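PDB 4J3Z: mandelate racemase/muconate lactonizing enzyme from Jannaschia sp., which probably catalyses a metal-assisted reaction that begins with proton abstraction next to a carboxylate, as in the enolase superfamily, on a substrate not known. Local coordinates for residues G21-L26 and H377-N382; R77-S80 and T84-P87; R191-I196 and E227-L232; F341-A344 and P350-E353. One frame throughout, in Å; residues are numbered along the deposited sequence.

Contact 1: residues G21-L26 and H377-N382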
loop_
_atom_site.group_PDB
_atom_site.type_symbol
_atom_site.label_atom_id
_atom_site.label_comp_id
_atom_site.label_asym_id
_atom_site.label_seq_id
_atom_site.Cartn_x
_atom_site.Cartn_y
_atom_site.Cartn_z
ATOM N N GLY D 21 -39.438 6.482 -17.213
ATOM C CA GLY D 21 -39.846 5.865 -15.957
ATOM C C GLY D 21 -41.350 5.798 -15.789
ATOM O O GLY D 21 -42.095 6.320 -16.623
ATOM N N ARG D 22 -41.791 5.139 -14.717
ATOM C CA ARG D 22 -43.201 5.113 -14.319
ATOM C C ARG D 22 -43.756 6.509 -14.021
ATOM O O ARG D 22 -44.886 6.829 -14.414
ATOM C CB ARG D 22 -43.400 4.227 -13.088
ATOM C CG ARG D 22 -43.756 2.775 -13.378
ATOM C CD ARG D 22 -44.612 2.222 -12.247
ATOM N NE ARG D 22 -44.859 0.787 -12.359
ATOM C CZ ARG D 22 -44.134 -0.158 -11.763
ATOM N NH1 ARG D 22 -43.101 0.165 -11.001
ATOM N NH2 ARG D 22 -44.450 -1.438 -11.925
ATOM N N TYR D 23 -42.970 7.323 -13.314
ATOM C CA TYR D 23 -43.359 8.694 -12.973
ATOM C C TYR D 23 -42.154 9.616 -12.838
ATOM O O TYR D 23 -41.062 9.167 -12.466
ATOM C CB TYR D 23 -44.174 8.727 -11.679
ATOM C CG TYR D 23 -43.477 8.130 -10.474
ATOM C CD1 TYR D 23 -42.485 8.838 -9.789
ATOM C CD2 TYR D 23 -43.817 6.861 -10.013
ATOM C CE1 TYR D 23 -41.849 8.299 -8.688
ATOM C CE2 TYR D 23 -43.192 6.316 -8.906
ATOM C CZ TYR D 23 -42.206 7.038 -8.251
ATOM O OH TYR D 23 -41.577 6.501 -7.153
ATOM N N TRP D 24 -42.354 10.898 -13.147
ATOM C CA TRP D 24 -41.354 11.923 -12.856
ATOM C C TRP D 24 -41.842 12.807 -11.723
ATOM O O TRP D 24 -43.044 13.027 -11.587
ATOM C CB TRP D 24 -41.064 12.785 -14.081
ATOM C CG TRP D 24 -40.603 12.030 -15.292
ATOM C CD1 TRP D 24 -39.846 10.889 -15.319
ATOM C CD2 TRP D 24 -40.852 12.378 -16.656
ATOM N NE1 TRP D 24 -39.614 10.506 -16.620
ATOM C CE2 TRP D 24 -40.215 11.406 -17.460
ATOM C CE3 TRP D 24 -41.561 13.411 -17.282
ATOM C CZ2 TRP D 24 -40.267 11.437 -18.853
ATOM C CZ3 TRP D 24 -41.601 13.446 -18.675
ATOM C CH2 TRP D 24 -40.967 12.455 -19.440
ATOM N N LEU D 25 -40.904 13.311 -10.918
ATOM C CA LEU D 25 -41.226 14.167 -9.786
ATOM C C LEU D 25 -40.684 15.571 -9.992
ATOM O O LEU D 25 -39.489 15.834 -9.786
ATOM C CB LEU D 25 -40.659 13.577 -8.488
ATOM C CG LEU D 25 -41.485 12.552 -7.721
ATOM C CD1 LEU D 25 -40.569 11.515 -7.073
ATOM C CD2 LEU D 25 -42.342 13.253 -6.682
ATOM N N LEU D 26 -41.571 16.482 -10.379
ATOM C CA LEU D 26 -41.165 17.855 -10.688
ATOM C C LEU D 26 -41.590 18.830 -9.599
ATOM O O LEU D 26 -42.686 18.711 -9.053
ATOM C CB LEU D 26 -41.743 18.299 -12.030
ATOM C CG LEU D 26 -41.646 17.390 -13.255
ATOM C CD1 LEU D 26 -42.073 18.173 -14.489
ATOM C CD2 LEU D 26 -40.245 16.815 -13.443
ATOM N N HIS D 377 -51.654 14.410 -17.045
ATOM C CA HIS D 377 -50.823 13.219 -16.858
ATOM C C HIS D 377 -50.448 12.932 -15.404
ATOM O O HIS D 377 -49.535 12.138 -15.151
ATOM C CB HIS D 377 -49.540 13.348 -17.671
ATOM C CG HIS D 377 -49.725 13.153 -19.140
ATOM N ND1 HIS D 377 -50.080 14.179 -19.990
ATOM C CD2 HIS D 377 -49.567 12.056 -19.919
ATOM C CE1 HIS D 377 -50.146 13.717 -21.227
ATOM N NE2 HIS D 377 -49.840 12.432 -21.210
ATOM N N ARG D 378 -51.131 13.569 -14.452
ATOM C CA ARG D 378 -50.819 13.379 -13.032
ATOM C C ARG D 378 -50.840 11.911 -12.599
ATOM O O ARG D 378 -51.696 11.129 -13.029
ATOM C CB ARG D 378 -51.719 14.238 -12.135
ATOM C CG ARG D 378 -53.110 13.685 -11.908
ATOM C CD ARG D 378 -54.109 14.797 -11.644
ATOM N NE ARG D 378 -55.477 14.320 -11.814
ATOM C CZ ARG D 378 -56.132 14.298 -12.973
ATOM N NH1 ARG D 378 -55.551 14.729 -14.085
ATOM N NH2 ARG D 378 -57.375 13.837 -13.020
ATOM N N TYR D 379 -49.856 11.534 -11.813
ATOM C CA TYR D 379 -49.706 10.190 -11.323
ATOM C C TYR D 379 -50.747 9.802 -10.272
ATOM O O TYR D 379 -51.092 10.596 -9.452
ATOM C CB TYR D 379 -48.296 10.039 -10.759
ATOM C CG TYR D 379 -47.975 8.650 -10.328
ATOM C CD1 TYR D 379 -47.598 7.717 -11.235
ATOM C CD2 TYR D 379 -48.077 8.273 -9.031
ATOM C CE1 TYR D 379 -47.317 6.450 -10.853
ATOM C CE2 TYR D 379 -47.798 7.011 -8.657
ATOM C CZ TYR D 379 -47.431 6.106 -9.579
ATOM O OH TYR D 379 -47.152 4.837 -9.240
ATOM N N THR D 380 -51.270 8.595 -10.328
ATOM C CA THR D 380 -52.135 8.114 -9.269
ATOM C C THR D 380 -51.837 6.721 -8.666
ATOM O O THR D 380 -52.303 6.413 -7.597
ATOM C CB THR D 380 -53.591 8.264 -9.718
ATOM O OG1 THR D 380 -54.436 8.435 -8.583
ATOM C CG2 THR D 380 -54.023 7.104 -10.553
ATOM N N GLY D 381 -51.038 5.911 -9.362
ATOM C CA GLY D 381 -50.752 4.511 -9.013
ATOM C C GLY D 381 -49.962 4.277 -7.731
ATOM O O GLY D 381 -49.572 5.226 -7.049
ATOM N N ASN D 382 -49.727 3.004 -7.412
ATOM C CA ASN D 382 -49.051 2.607 -6.166
ATOM C C ASN D 382 -47.559 2.301 -6.316
ATOM O O ASN D 382 -46.767 2.597 -5.416
ATOM C CB ASN D 382 -49.747 1.390 -5.539
ATOM C CG ASN D 382 -51.062 1.741 -4.865
ATOM O OD1 ASN D 382 -51.672 2.771 -5.153
ATOM N ND2 ASN D 382 -51.509 0.873 -3.963
#

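Contact 2: residues R77-S80 and T84-P87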
loop_
_atom_site.group_PDB
_atom_site.type_symbol
_atom_site.label_atom_id
_atom_site.label_comp_id
_atom_site.label_asym_id
_atom_site.label_seq_id
_atom_site.Cartn_x
_atom_site.Cartn_y
_atom_site.Cartn_z
ATOM N N ARG D 77 -27.242 22.607 5.238
ATOM C CA ARG D 77 -28.454 22.389 6.044
ATOM C C ARG D 77 -29.156 21.075 5.656
ATOM O O ARG D 77 -29.495 20.263 6.523
ATOM C CB ARG D 77 -29.439 23.548 5.862
ATOM C CG ARG D 77 -29.224 24.790 6.730
ATOM C CD ARG D 77 -30.477 25.673 6.708
ATOM N NE ARG D 77 -30.179 27.094 6.925
ATOM C CZ ARG D 77 -30.957 28.115 6.563
ATOM N NH1 ARG D 77 -32.119 27.916 5.954
ATOM N NH2 ARG D 77 -30.562 29.360 6.807
ATOM N N ALA D 78 -29.349 20.858 4.350
ATOM C CA ALA D 78 -30.116 19.711 3.881
ATOM C C ALA D 78 -29.353 18.398 4.015
ATOM O O ALA D 78 -29.967 17.340 4.165
ATOM C CB ALA D 78 -30.595 19.928 2.457
ATOM N N HIS D 79 -28.021 18.482 3.955
ATOM C CA HIS D 79 -27.115 17.347 4.191
ATOM C C HIS D 79 -27.085 17.011 5.674
ATOM O O HIS D 79 -27.134 15.846 6.058
ATOM C CB HIS D 79 -25.710 17.712 3.696
ATOM C CG HIS D 79 -24.680 16.630 3.869
ATOM N ND1 HIS D 79 -24.628 15.510 3.067
ATOM C CD2 HIS D 79 -23.627 16.532 4.718
ATOM C CE1 HIS D 79 -23.606 14.758 3.430
ATOM N NE2 HIS D 79 -22.978 15.358 4.426
ATOM N N SER D 80 -27.021 18.047 6.505
ATOM C CA SER D 80 -26.906 17.898 7.955
ATOM C C SER D 80 -28.249 17.727 8.685
ATOM O O SER D 80 -28.270 17.494 9.890
ATOM C CB SER D 80 -26.164 19.099 8.532
ATOM O OG SER D 80 -24.955 19.355 7.829
ATOM N N THR D 84 -27.538 14.463 10.966
ATOM C CA THR D 84 -27.088 13.351 10.143
ATOM C C THR D 84 -25.692 13.637 9.616
ATOM O O THR D 84 -24.705 13.111 10.134
ATOM C CB THR D 84 -28.050 13.068 8.971
ATOM O OG1 THR D 84 -28.331 14.292 8.278
ATOM C CG2 THR D 84 -29.353 12.450 9.467
ATOM N N GLN D 85 -25.611 14.482 8.591
ATOM C CA GLN D 85 -24.337 14.853 7.982
ATOM C C GLN D 85 -23.660 13.651 7.294
ATOM O O GLN D 85 -22.446 13.474 7.361
ATOM C CB GLN D 85 -23.423 15.536 9.013
ATOM C CG GLN D 85 -22.724 16.782 8.495
ATOM C CD GLN D 85 -22.057 17.590 9.602
ATOM O OE1 GLN D 85 -20.933 17.291 10.013
ATOM N NE2 GLN D 85 -22.745 18.626 10.082
ATOM N N ARG D 86 -24.478 12.826 6.645
ATOM C CA ARG D 86 -24.010 11.764 5.756
ATOM C C ARG D 86 -25.014 11.491 4.627
ATOM O O ARG D 86 -26.217 11.704 4.806
ATOM C CB ARG D 86 -23.621 10.469 6.503
ATOM C CG ARG D 86 -24.450 10.044 7.714
ATOM C CD ARG D 86 -25.858 9.541 7.397
ATOM N NE ARG D 86 -26.019 8.821 6.138
ATOM C CZ ARG D 86 -25.717 7.540 5.925
ATOM N NH1 ARG D 86 -25.181 6.789 6.881
ATOM N NH2 ARG D 86 -25.935 7.015 4.725
ATOM N N PRO D 87 -24.517 11.019 3.458
ATOM C CA PRO D 87 -25.329 10.900 2.241
ATOM C C PRO D 87 -26.664 10.197 2.448
ATOM O O PRO D 87 -26.709 9.106 3.036
ATOM C CB PRO D 87 -24.438 10.082 1.309
ATOM C CG PRO D 87 -23.059 10.451 1.718
ATOM C CD PRO D 87 -23.110 10.641 3.210
HETATM O O HOH W 1 -27.031 13.853 2.564
#

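Contact 3: residues R191-I196 and E227-L232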
loop_
_atom_site.group_PDB
_atom_site.type_symbol
_atom_site.label_atom_id
_atom_site.label_comp_id
_atom_site.label_asym_id
_atom_site.label_seq_id
_atom_site.Cartn_x
_atom_site.Cartn_y
_atom_site.Cartn_z
ATOM N N ARG D 191 -22.820 -11.218 -28.600
ATOM C CA ARG D 191 -23.616 -11.187 -29.842
ATOM C C ARG D 191 -24.164 -9.790 -30.112
ATOM O O ARG D 191 -24.091 -9.297 -31.242
ATOM C CB ARG D 191 -24.765 -12.202 -29.791
ATOM C CG ARG D 191 -24.376 -13.619 -30.197
ATOM C CD ARG D 191 -25.530 -14.609 -29.993
ATOM N NE ARG D 191 -26.813 -14.117 -30.519
ATOM C CZ ARG D 191 -28.011 -14.593 -30.168
ATOM N NH1 ARG D 191 -28.118 -15.590 -29.290
ATOM N NH2 ARG D 191 -29.113 -14.067 -30.692
ATOM N N PHE D 192 -24.686 -9.148 -29.062
ATOM C CA PHE D 192 -25.128 -7.751 -29.126
ATOM C C PHE D 192 -24.023 -6.791 -29.537
ATOM O O PHE D 192 -24.227 -5.961 -30.427
ATOM C CB PHE D 192 -25.719 -7.308 -27.795
ATOM C CG PHE D 192 -27.222 -7.277 -27.772
ATOM C CD1 PHE D 192 -27.964 -8.457 -27.833
ATOM C CD2 PHE D 192 -27.896 -6.070 -27.668
ATOM C CE1 PHE D 192 -29.348 -8.425 -27.802
ATOM C CE2 PHE D 192 -29.275 -6.035 -27.626
ATOM C CZ PHE D 192 -30.004 -7.213 -27.698
ATOM N N CYS D 193 -22.856 -6.902 -28.901
ATOM C CA CYS D 193 -21.704 -6.047 -29.246
ATOM C C CYS D 193 -21.184 -6.282 -30.668
ATOM O O CYS D 193 -20.822 -5.329 -31.357
ATOM C CB CYS D 193 -20.552 -6.236 -28.247
ATOM S SG CYS D 193 -20.732 -5.403 -26.659
ATOM N N ALA D 194 -21.122 -7.543 -31.092
ATOM C CA ALA D 194 -20.648 -7.890 -32.450
ATOM C C ALA D 194 -21.521 -7.302 -33.555
ATOM O O ALA D 194 -21.000 -6.717 -34.507
ATOM C CB ALA D 194 -20.530 -9.402 -32.624
ATOM N N ALA D 195 -22.840 -7.457 -33.417
ATOM C CA ALA D 195 -23.796 -7.012 -34.436
ATOM C C ALA D 195 -23.844 -5.499 -34.545
ATOM O O ALA D 195 -23.906 -4.949 -35.652
ATOM C CB ALA D 195 -25.189 -7.573 -34.156
ATOM N N ILE D 196 -23.812 -4.826 -33.398
ATOM C CA ILE D 196 -23.825 -3.363 -33.367
ATOM C C ILE D 196 -22.501 -2.839 -33.915
ATOM O O ILE D 196 -22.484 -1.875 -34.682
ATOM C CB ILE D 196 -24.121 -2.812 -31.954
ATOM C CG1 ILE D 196 -25.509 -3.262 -31.485
ATOM C CG2 ILE D 196 -24.053 -1.290 -31.943
ATOM C CD1 ILE D 196 -25.748 -3.139 -29.990
ATOM N N GLU D 227 -14.773 -7.246 -24.480
ATOM C CA GLU D 227 -13.570 -6.477 -24.813
ATOM C C GLU D 227 -13.238 -6.403 -26.303
ATOM O O GLU D 227 -12.988 -5.297 -26.809
ATOM C CB GLU D 227 -12.356 -6.984 -24.052
ATOM C CG GLU D 227 -12.012 -6.162 -22.830
ATOM C CD GLU D 227 -10.991 -6.861 -21.975
ATOM O OE1 GLU D 227 -10.410 -7.851 -22.466
ATOM O OE2 GLU D 227 -10.779 -6.429 -20.823
ATOM N N PRO D 228 -13.210 -7.562 -27.008
ATOM C CA PRO D 228 -12.896 -7.513 -28.440
ATOM C C PRO D 228 -13.717 -6.487 -29.238
ATOM O O PRO D 228 -13.294 -6.078 -30.323
ATOM C CB PRO D 228 -13.215 -8.932 -28.914
ATOM C CG PRO D 228 -12.943 -9.784 -27.720
ATOM C CD PRO D 228 -13.342 -8.956 -26.532
ATOM N N TYR D 229 -14.849 -6.066 -28.714
ATOM C CA TYR D 229 -15.672 -5.109 -29.383
ATOM C C TYR D 229 -15.440 -3.678 -29.004
ATOM O O TYR D 229 -16.072 -2.814 -29.517
ATOM C CB TYR D 229 -17.131 -5.473 -29.264
ATOM C CG TYR D 229 -17.339 -6.900 -29.492
ATOM C CD1 TYR D 229 -17.298 -7.416 -30.755
ATOM C CD2 TYR D 229 -17.499 -7.763 -28.444
ATOM C CE1 TYR D 229 -17.441 -8.750 -30.968
ATOM C CE2 TYR D 229 -17.645 -9.087 -28.654
ATOM C CZ TYR D 229 -17.617 -9.566 -29.917
ATOM O OH TYR D 229 -17.770 -10.869 -30.118
ATOM N N ASP D 230 -14.481 -3.461 -28.114
ATOM C CA ASP D 230 -14.071 -2.129 -27.675
ATOM C C ASP D 230 -15.155 -1.181 -27.193
ATOM O O ASP D 230 -15.315 -0.093 -27.729
ATOM C CB ASP D 230 -13.148 -1.413 -28.658
ATOM C CG ASP D 230 -12.579 -0.134 -28.070
ATOM O OD1 ASP D 230 -12.168 -0.157 -26.902
ATOM O OD2 ASP D 230 -12.561 0.899 -28.749
ATOM N N PRO D 231 -15.923 -1.605 -26.204
ATOM C CA PRO D 231 -16.967 -0.701 -25.666
ATOM C C PRO D 231 -16.368 0.523 -24.972
ATOM O O PRO D 231 -15.381 0.385 -24.231
ATOM C CB PRO D 231 -17.688 -1.566 -24.634
ATOM C CG PRO D 231 -16.685 -2.592 -24.225
ATOM C CD PRO D 231 -15.798 -2.847 -25.418
ATOM N N LEU D 232 -16.955 1.701 -25.206
ATOM C CA LEU D 232 -16.462 2.942 -24.592
ATOM C C LEU D 232 -16.518 2.894 -23.077
ATOM O O LEU D 232 -15.692 3.539 -22.406
ATOM C CB LEU D 232 -17.231 4.170 -25.088
ATOM C CG LEU D 232 -16.667 5.570 -24.777
ATOM C CD1 LEU D 232 -17.143 6.602 -25.777
ATOM C CD2 LEU D 232 -17.021 6.034 -23.381
#

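Contact 4: residues F341-A344 and P350-E353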
loop_
_atom_site.group_PDB
_atom_site.type_symbol
_atom_site.label_atom_id
_atom_site.label_comp_id
_atom_site.label_asym_id
_atom_site.label_seq_id
_atom_site.Cartn_x
_atom_site.Cartn_y
_atom_site.Cartn_z
ATOM N N PHE D 341 -43.364 13.307 -25.384
ATOM C CA PHE D 341 -43.844 13.800 -24.096
ATOM C C PHE D 341 -42.838 14.742 -23.426
ATOM O O PHE D 341 -43.220 15.786 -22.886
ATOM C CB PHE D 341 -44.210 12.648 -23.167
ATOM C CG PHE D 341 -44.881 13.088 -21.892
ATOM C CD1 PHE D 341 -46.093 13.776 -21.929
ATOM C CD2 PHE D 341 -44.318 12.799 -20.661
ATOM C CE1 PHE D 341 -46.722 14.159 -20.756
ATOM C CE2 PHE D 341 -44.939 13.188 -19.484
ATOM C CZ PHE D 341 -46.144 13.869 -19.536
ATOM N N HIS D 342 -41.561 14.365 -23.470
ATOM C CA HIS D 342 -40.466 15.244 -23.079
ATOM C C HIS D 342 -40.575 16.640 -23.708
ATOM O O HIS D 342 -40.408 17.642 -23.015
ATOM C CB HIS D 342 -39.116 14.609 -23.445
ATOM C CG HIS D 342 -38.647 13.571 -22.473
ATOM N ND1 HIS D 342 -38.877 12.224 -22.651
ATOM C CD2 HIS D 342 -37.949 13.683 -21.317
ATOM C CE1 HIS D 342 -38.352 11.549 -21.642
ATOM N NE2 HIS D 342 -37.778 12.411 -20.823
ATOM N N GLU D 343 -40.854 16.705 -25.011
ATOM C CA GLU D 343 -40.960 17.986 -25.728
ATOM C C GLU D 343 -42.338 18.658 -25.576
ATOM O O GLU D 343 -42.502 19.838 -25.894
ATOM C CB GLU D 343 -40.610 17.793 -27.215
ATOM C CG GLU D 343 -40.402 19.068 -28.023
ATOM C CD GLU D 343 -39.155 19.855 -27.630
ATOM O OE1 GLU D 343 -38.147 19.252 -27.188
ATOM O OE2 GLU D 343 -39.181 21.089 -27.790
ATOM N N ALA D 344 -43.320 17.904 -25.089
ATOM C CA ALA D 344 -44.652 18.446 -24.808
ATOM C C ALA D 344 -44.764 18.992 -23.386
ATOM O O ALA D 344 -45.383 20.043 -23.171
ATOM C CB ALA D 344 -45.721 17.380 -25.044
ATOM N N PRO D 350 -33.900 21.490 -24.301
ATOM C CA PRO D 350 -32.785 21.378 -25.234
ATOM C C PRO D 350 -33.000 20.195 -26.181
ATOM O O PRO D 350 -33.378 19.104 -25.743
ATOM C CB PRO D 350 -31.582 21.122 -24.317
ATOM C CG PRO D 350 -32.003 21.614 -22.969
ATOM C CD PRO D 350 -33.467 21.309 -22.902
ATOM N N ARG D 351 -32.775 20.421 -27.471
ATOM C CA ARG D 351 -32.989 19.379 -28.477
ATOM C C ARG D 351 -31.666 18.795 -28.949
ATOM O O ARG D 351 -30.741 19.534 -29.296
ATOM C CB ARG D 351 -33.765 19.926 -29.679
ATOM C CG ARG D 351 -34.774 21.006 -29.339
ATOM C CD ARG D 351 -35.367 21.646 -30.585
ATOM N NE ARG D 351 -36.677 21.079 -30.905
ATOM C CZ ARG D 351 -37.637 21.718 -31.576
ATOM N NH1 ARG D 351 -37.446 22.958 -32.013
ATOM N NH2 ARG D 351 -38.798 21.114 -31.812
ATOM N N VAL D 352 -31.566 17.472 -28.941
ATOM C CA VAL D 352 -30.447 16.811 -29.599
ATOM C C VAL D 352 -30.683 16.949 -31.098
ATOM O O VAL D 352 -31.633 16.383 -31.637
ATOM C CB VAL D 352 -30.339 15.328 -29.206
ATOM C CG1 VAL D 352 -29.301 14.615 -30.066
ATOM C CG2 VAL D 352 -30.018 15.193 -27.723
ATOM N N GLU D 353 -29.839 17.737 -31.756
ATOM C CA GLU D 353 -29.919 17.909 -33.202
ATOM C C GLU D 353 -28.600 17.441 -33.819
ATOM O O GLU D 353 -27.528 17.993 -33.523
ATOM C CB GLU D 353 -30.263 19.367 -33.576
ATOM C CG GLU D 353 -31.540 19.888 -32.906
ATOM C CD GLU D 353 -32.270 20.957 -33.708
ATOM O OE1 GLU D 353 -31.932 22.157 -33.588
ATOM O OE2 GLU D 353 -33.206 20.597 -34.453
#

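Contact 1: residues G21-L26 and H377-N382
Tyr23 and Tyr379 meet in an edge-to-face (T-shaped) pair, the tight part of the contact. The ring centroids lie 4.9 Å apart and the planes stand at 61°, so the T is tilted. The edge of Tyr23 leads with CD2, which sits over the rim of one face of Tyr379, 3.6 Å from CE1 of that ring. Tyr23 CB, placed by the backbone, lies close by, 3.6 Å from Tyr379 CD1. The CG of Tyr23 stands between its own backbone N and carbonyl carbon (chi1 57°), and this torsion turns the ring so that its CD2 edge meets Tyr379. Gly381 N lies over the other face of Tyr379, so that ring is held between Tyr23 and its own chain. The contact joins the residues just ahead of strand 24-31, in the three-stranded antiparallel sheet of the N-terminal domain, to the loop that follows helix 371-376. Pro48 of helix 48-62 touches both tyrosines. The outer side is looser. Arg22 is exposed and approaches Tyr379 mainly through its backbone, with Arg22 O 4.3 Å from Tyr379 CD1. Its guanidinium turns to Leu384 O instead, where NH1 makes a hydrogen bond.

Contact 2: residues R77-S80 and T84-P87
His79 O and Gln85 N form a hydrogen bond of 3.3 Å that draws the loop back onto helix 71-80. Thr84 OG1 lies 3.0 Å from the same carbonyl oxygen, His79 O. Its proton could also go to Ser81 O, so the choice is not settled. One residue along, Thr84 N bonds to Ser80 O, nearly straight at the hydrogen (166°) but approaching from above the carbonyl plane. Two more side chains take part. Gln85 NE2 donates to Ser80 OG at 3.2 Å, and Ser80 OG also bonds to Arg76 O, one turn back. The His79 imidazole lies against the loop backbone, with Arg86 N over one face and NE2 3.4 Å from Gln85 C. Its CG is anti to the backbone N (chi1 -180°), which carries the ring out to Arg86 and Pro87. A water bridges the two segments: it donates to Arg86 O, while its bond from His79 ND1 is weak. Further out, Arg86 NE and NH2 both grip Pro87 O, side-on and in the guanidinium plane. Glu268 of the second subunit forms a salt bridge with Arg86 NH1, and Thr174 O of that subunit accepts from Gln85 NE2. The whole is a short loop folded back on the end region of helix 71-80. It belongs to the N-terminal capping domain of the mandelate racemase family and here contributes to a subunit interface.

Contact 3: residues R191-I196 and E227-L232
Tyr229 lays its ring against the backbone of a helix, with Ala194 N and Cys193 C over one face. Ala194 N stands 3.8 Å above the ring plane and Cys193 C 4.0 Å, both displaced toward the rim. No hydrogen bond crosses between the segments. The contact is made by the ring and two small side chains. On that same face, Cys193 CB lies near one edge, 3.4 Å from Tyr229 CD2. Ala194 CB lies near another, 3.6 Å from Tyr229 CE1. Ala194 CB also comes within 4.0 Å of Tyr229 OH. The cysteine sulfur is less intimate. Cys193 SG lies 5.3 Å from the centroid of the Tyr229 ring and 51° off the normal, an oblique sulfur-aromatic contact. Its place follows from chi1 of -78°, which sets SG anti to the carbonyl carbon while CB stays at the CG-CD2 rim. Tyr229 closes a 3-10 segment, 227-229, and Asp230 N, just after it, bonds back to Glu227 O. Asp230 itself forms a salt bridge with Arg221 of the third subunit. On the inner side, Cys193 also touches Phe167 of strand 164-167. Helix 183-200 is thereby joined to the turn that follows helix 216-226 and leads into strand 233-235. Such packing between successive beta-alpha units belongs to the outer helical layer of the enolase-type barrel.

Contact 4: residues F341-A344 and P350-E353
The guanidinium of Arg351 has Glu343 OE2 over one face. The carboxylate and guanidinium planes are only 15° apart, but the oxygen lies well out of the guanidinium plane. Glu343 OE2 is 4.0 Å from Arg351 NE and equally far from NH2. This is a long salt bridge of charges alone, with no N-H pointing at the oxygen. The two side chains cross at about a right angle. Glu343 leaves the helix with CG anti to its backbone N (chi1 -168°), then bends at chi2 to bring the carboxylate toward Arg351. The arginine bends as well, at chi3 (99°), and this kink turns the guanidinium back toward the acid. The other carboxylate oxygen, Glu343 OE1, has its main partner in Arg349, forming a salt bridge with NE of that residue. Glu343 therefore faces two arginines, which would probably stabilise its negative charge. The pair ties the short helix 340-345 to the loop between strands 346-347 and 356-358. That region follows strand 334-336 of the barrel sheet in the enolase-like C-terminal domain. Arg351 is exposed and Glu343 partly so, which leaves the pair at the surface. The neighbouring backbone has a hydrogen-bond partner of its own: Pro350 O accepts from Trp318 NE1 of helix 315-327.

In the fold
Contacts 1 and 4 touch, although their centres are 19 Å apart. Trp24 CZ2 lies 3.3 Å from His342 NE2, and Trp24 CZ3 is 3.4 Å from Phe341 CD2. Phe341 CE1 also comes within 3.4 Å of His377 ND1, so the aromatic cluster links the N-terminal sheet to helix 340-345. Contact 2 belongs to the N-terminal domain and contact 3 to the barrel; their centres are about 42 Å apart on opposite sides of the chain's centre. Contacts 3 and 4 both lie in the enolase-like domain, their nearest atoms about 15 Å apart. Contacts 2, 3 and 4 are all nested within the loop closed by contact 1. In this superfamily the active site lies between the capping domain and the barrel.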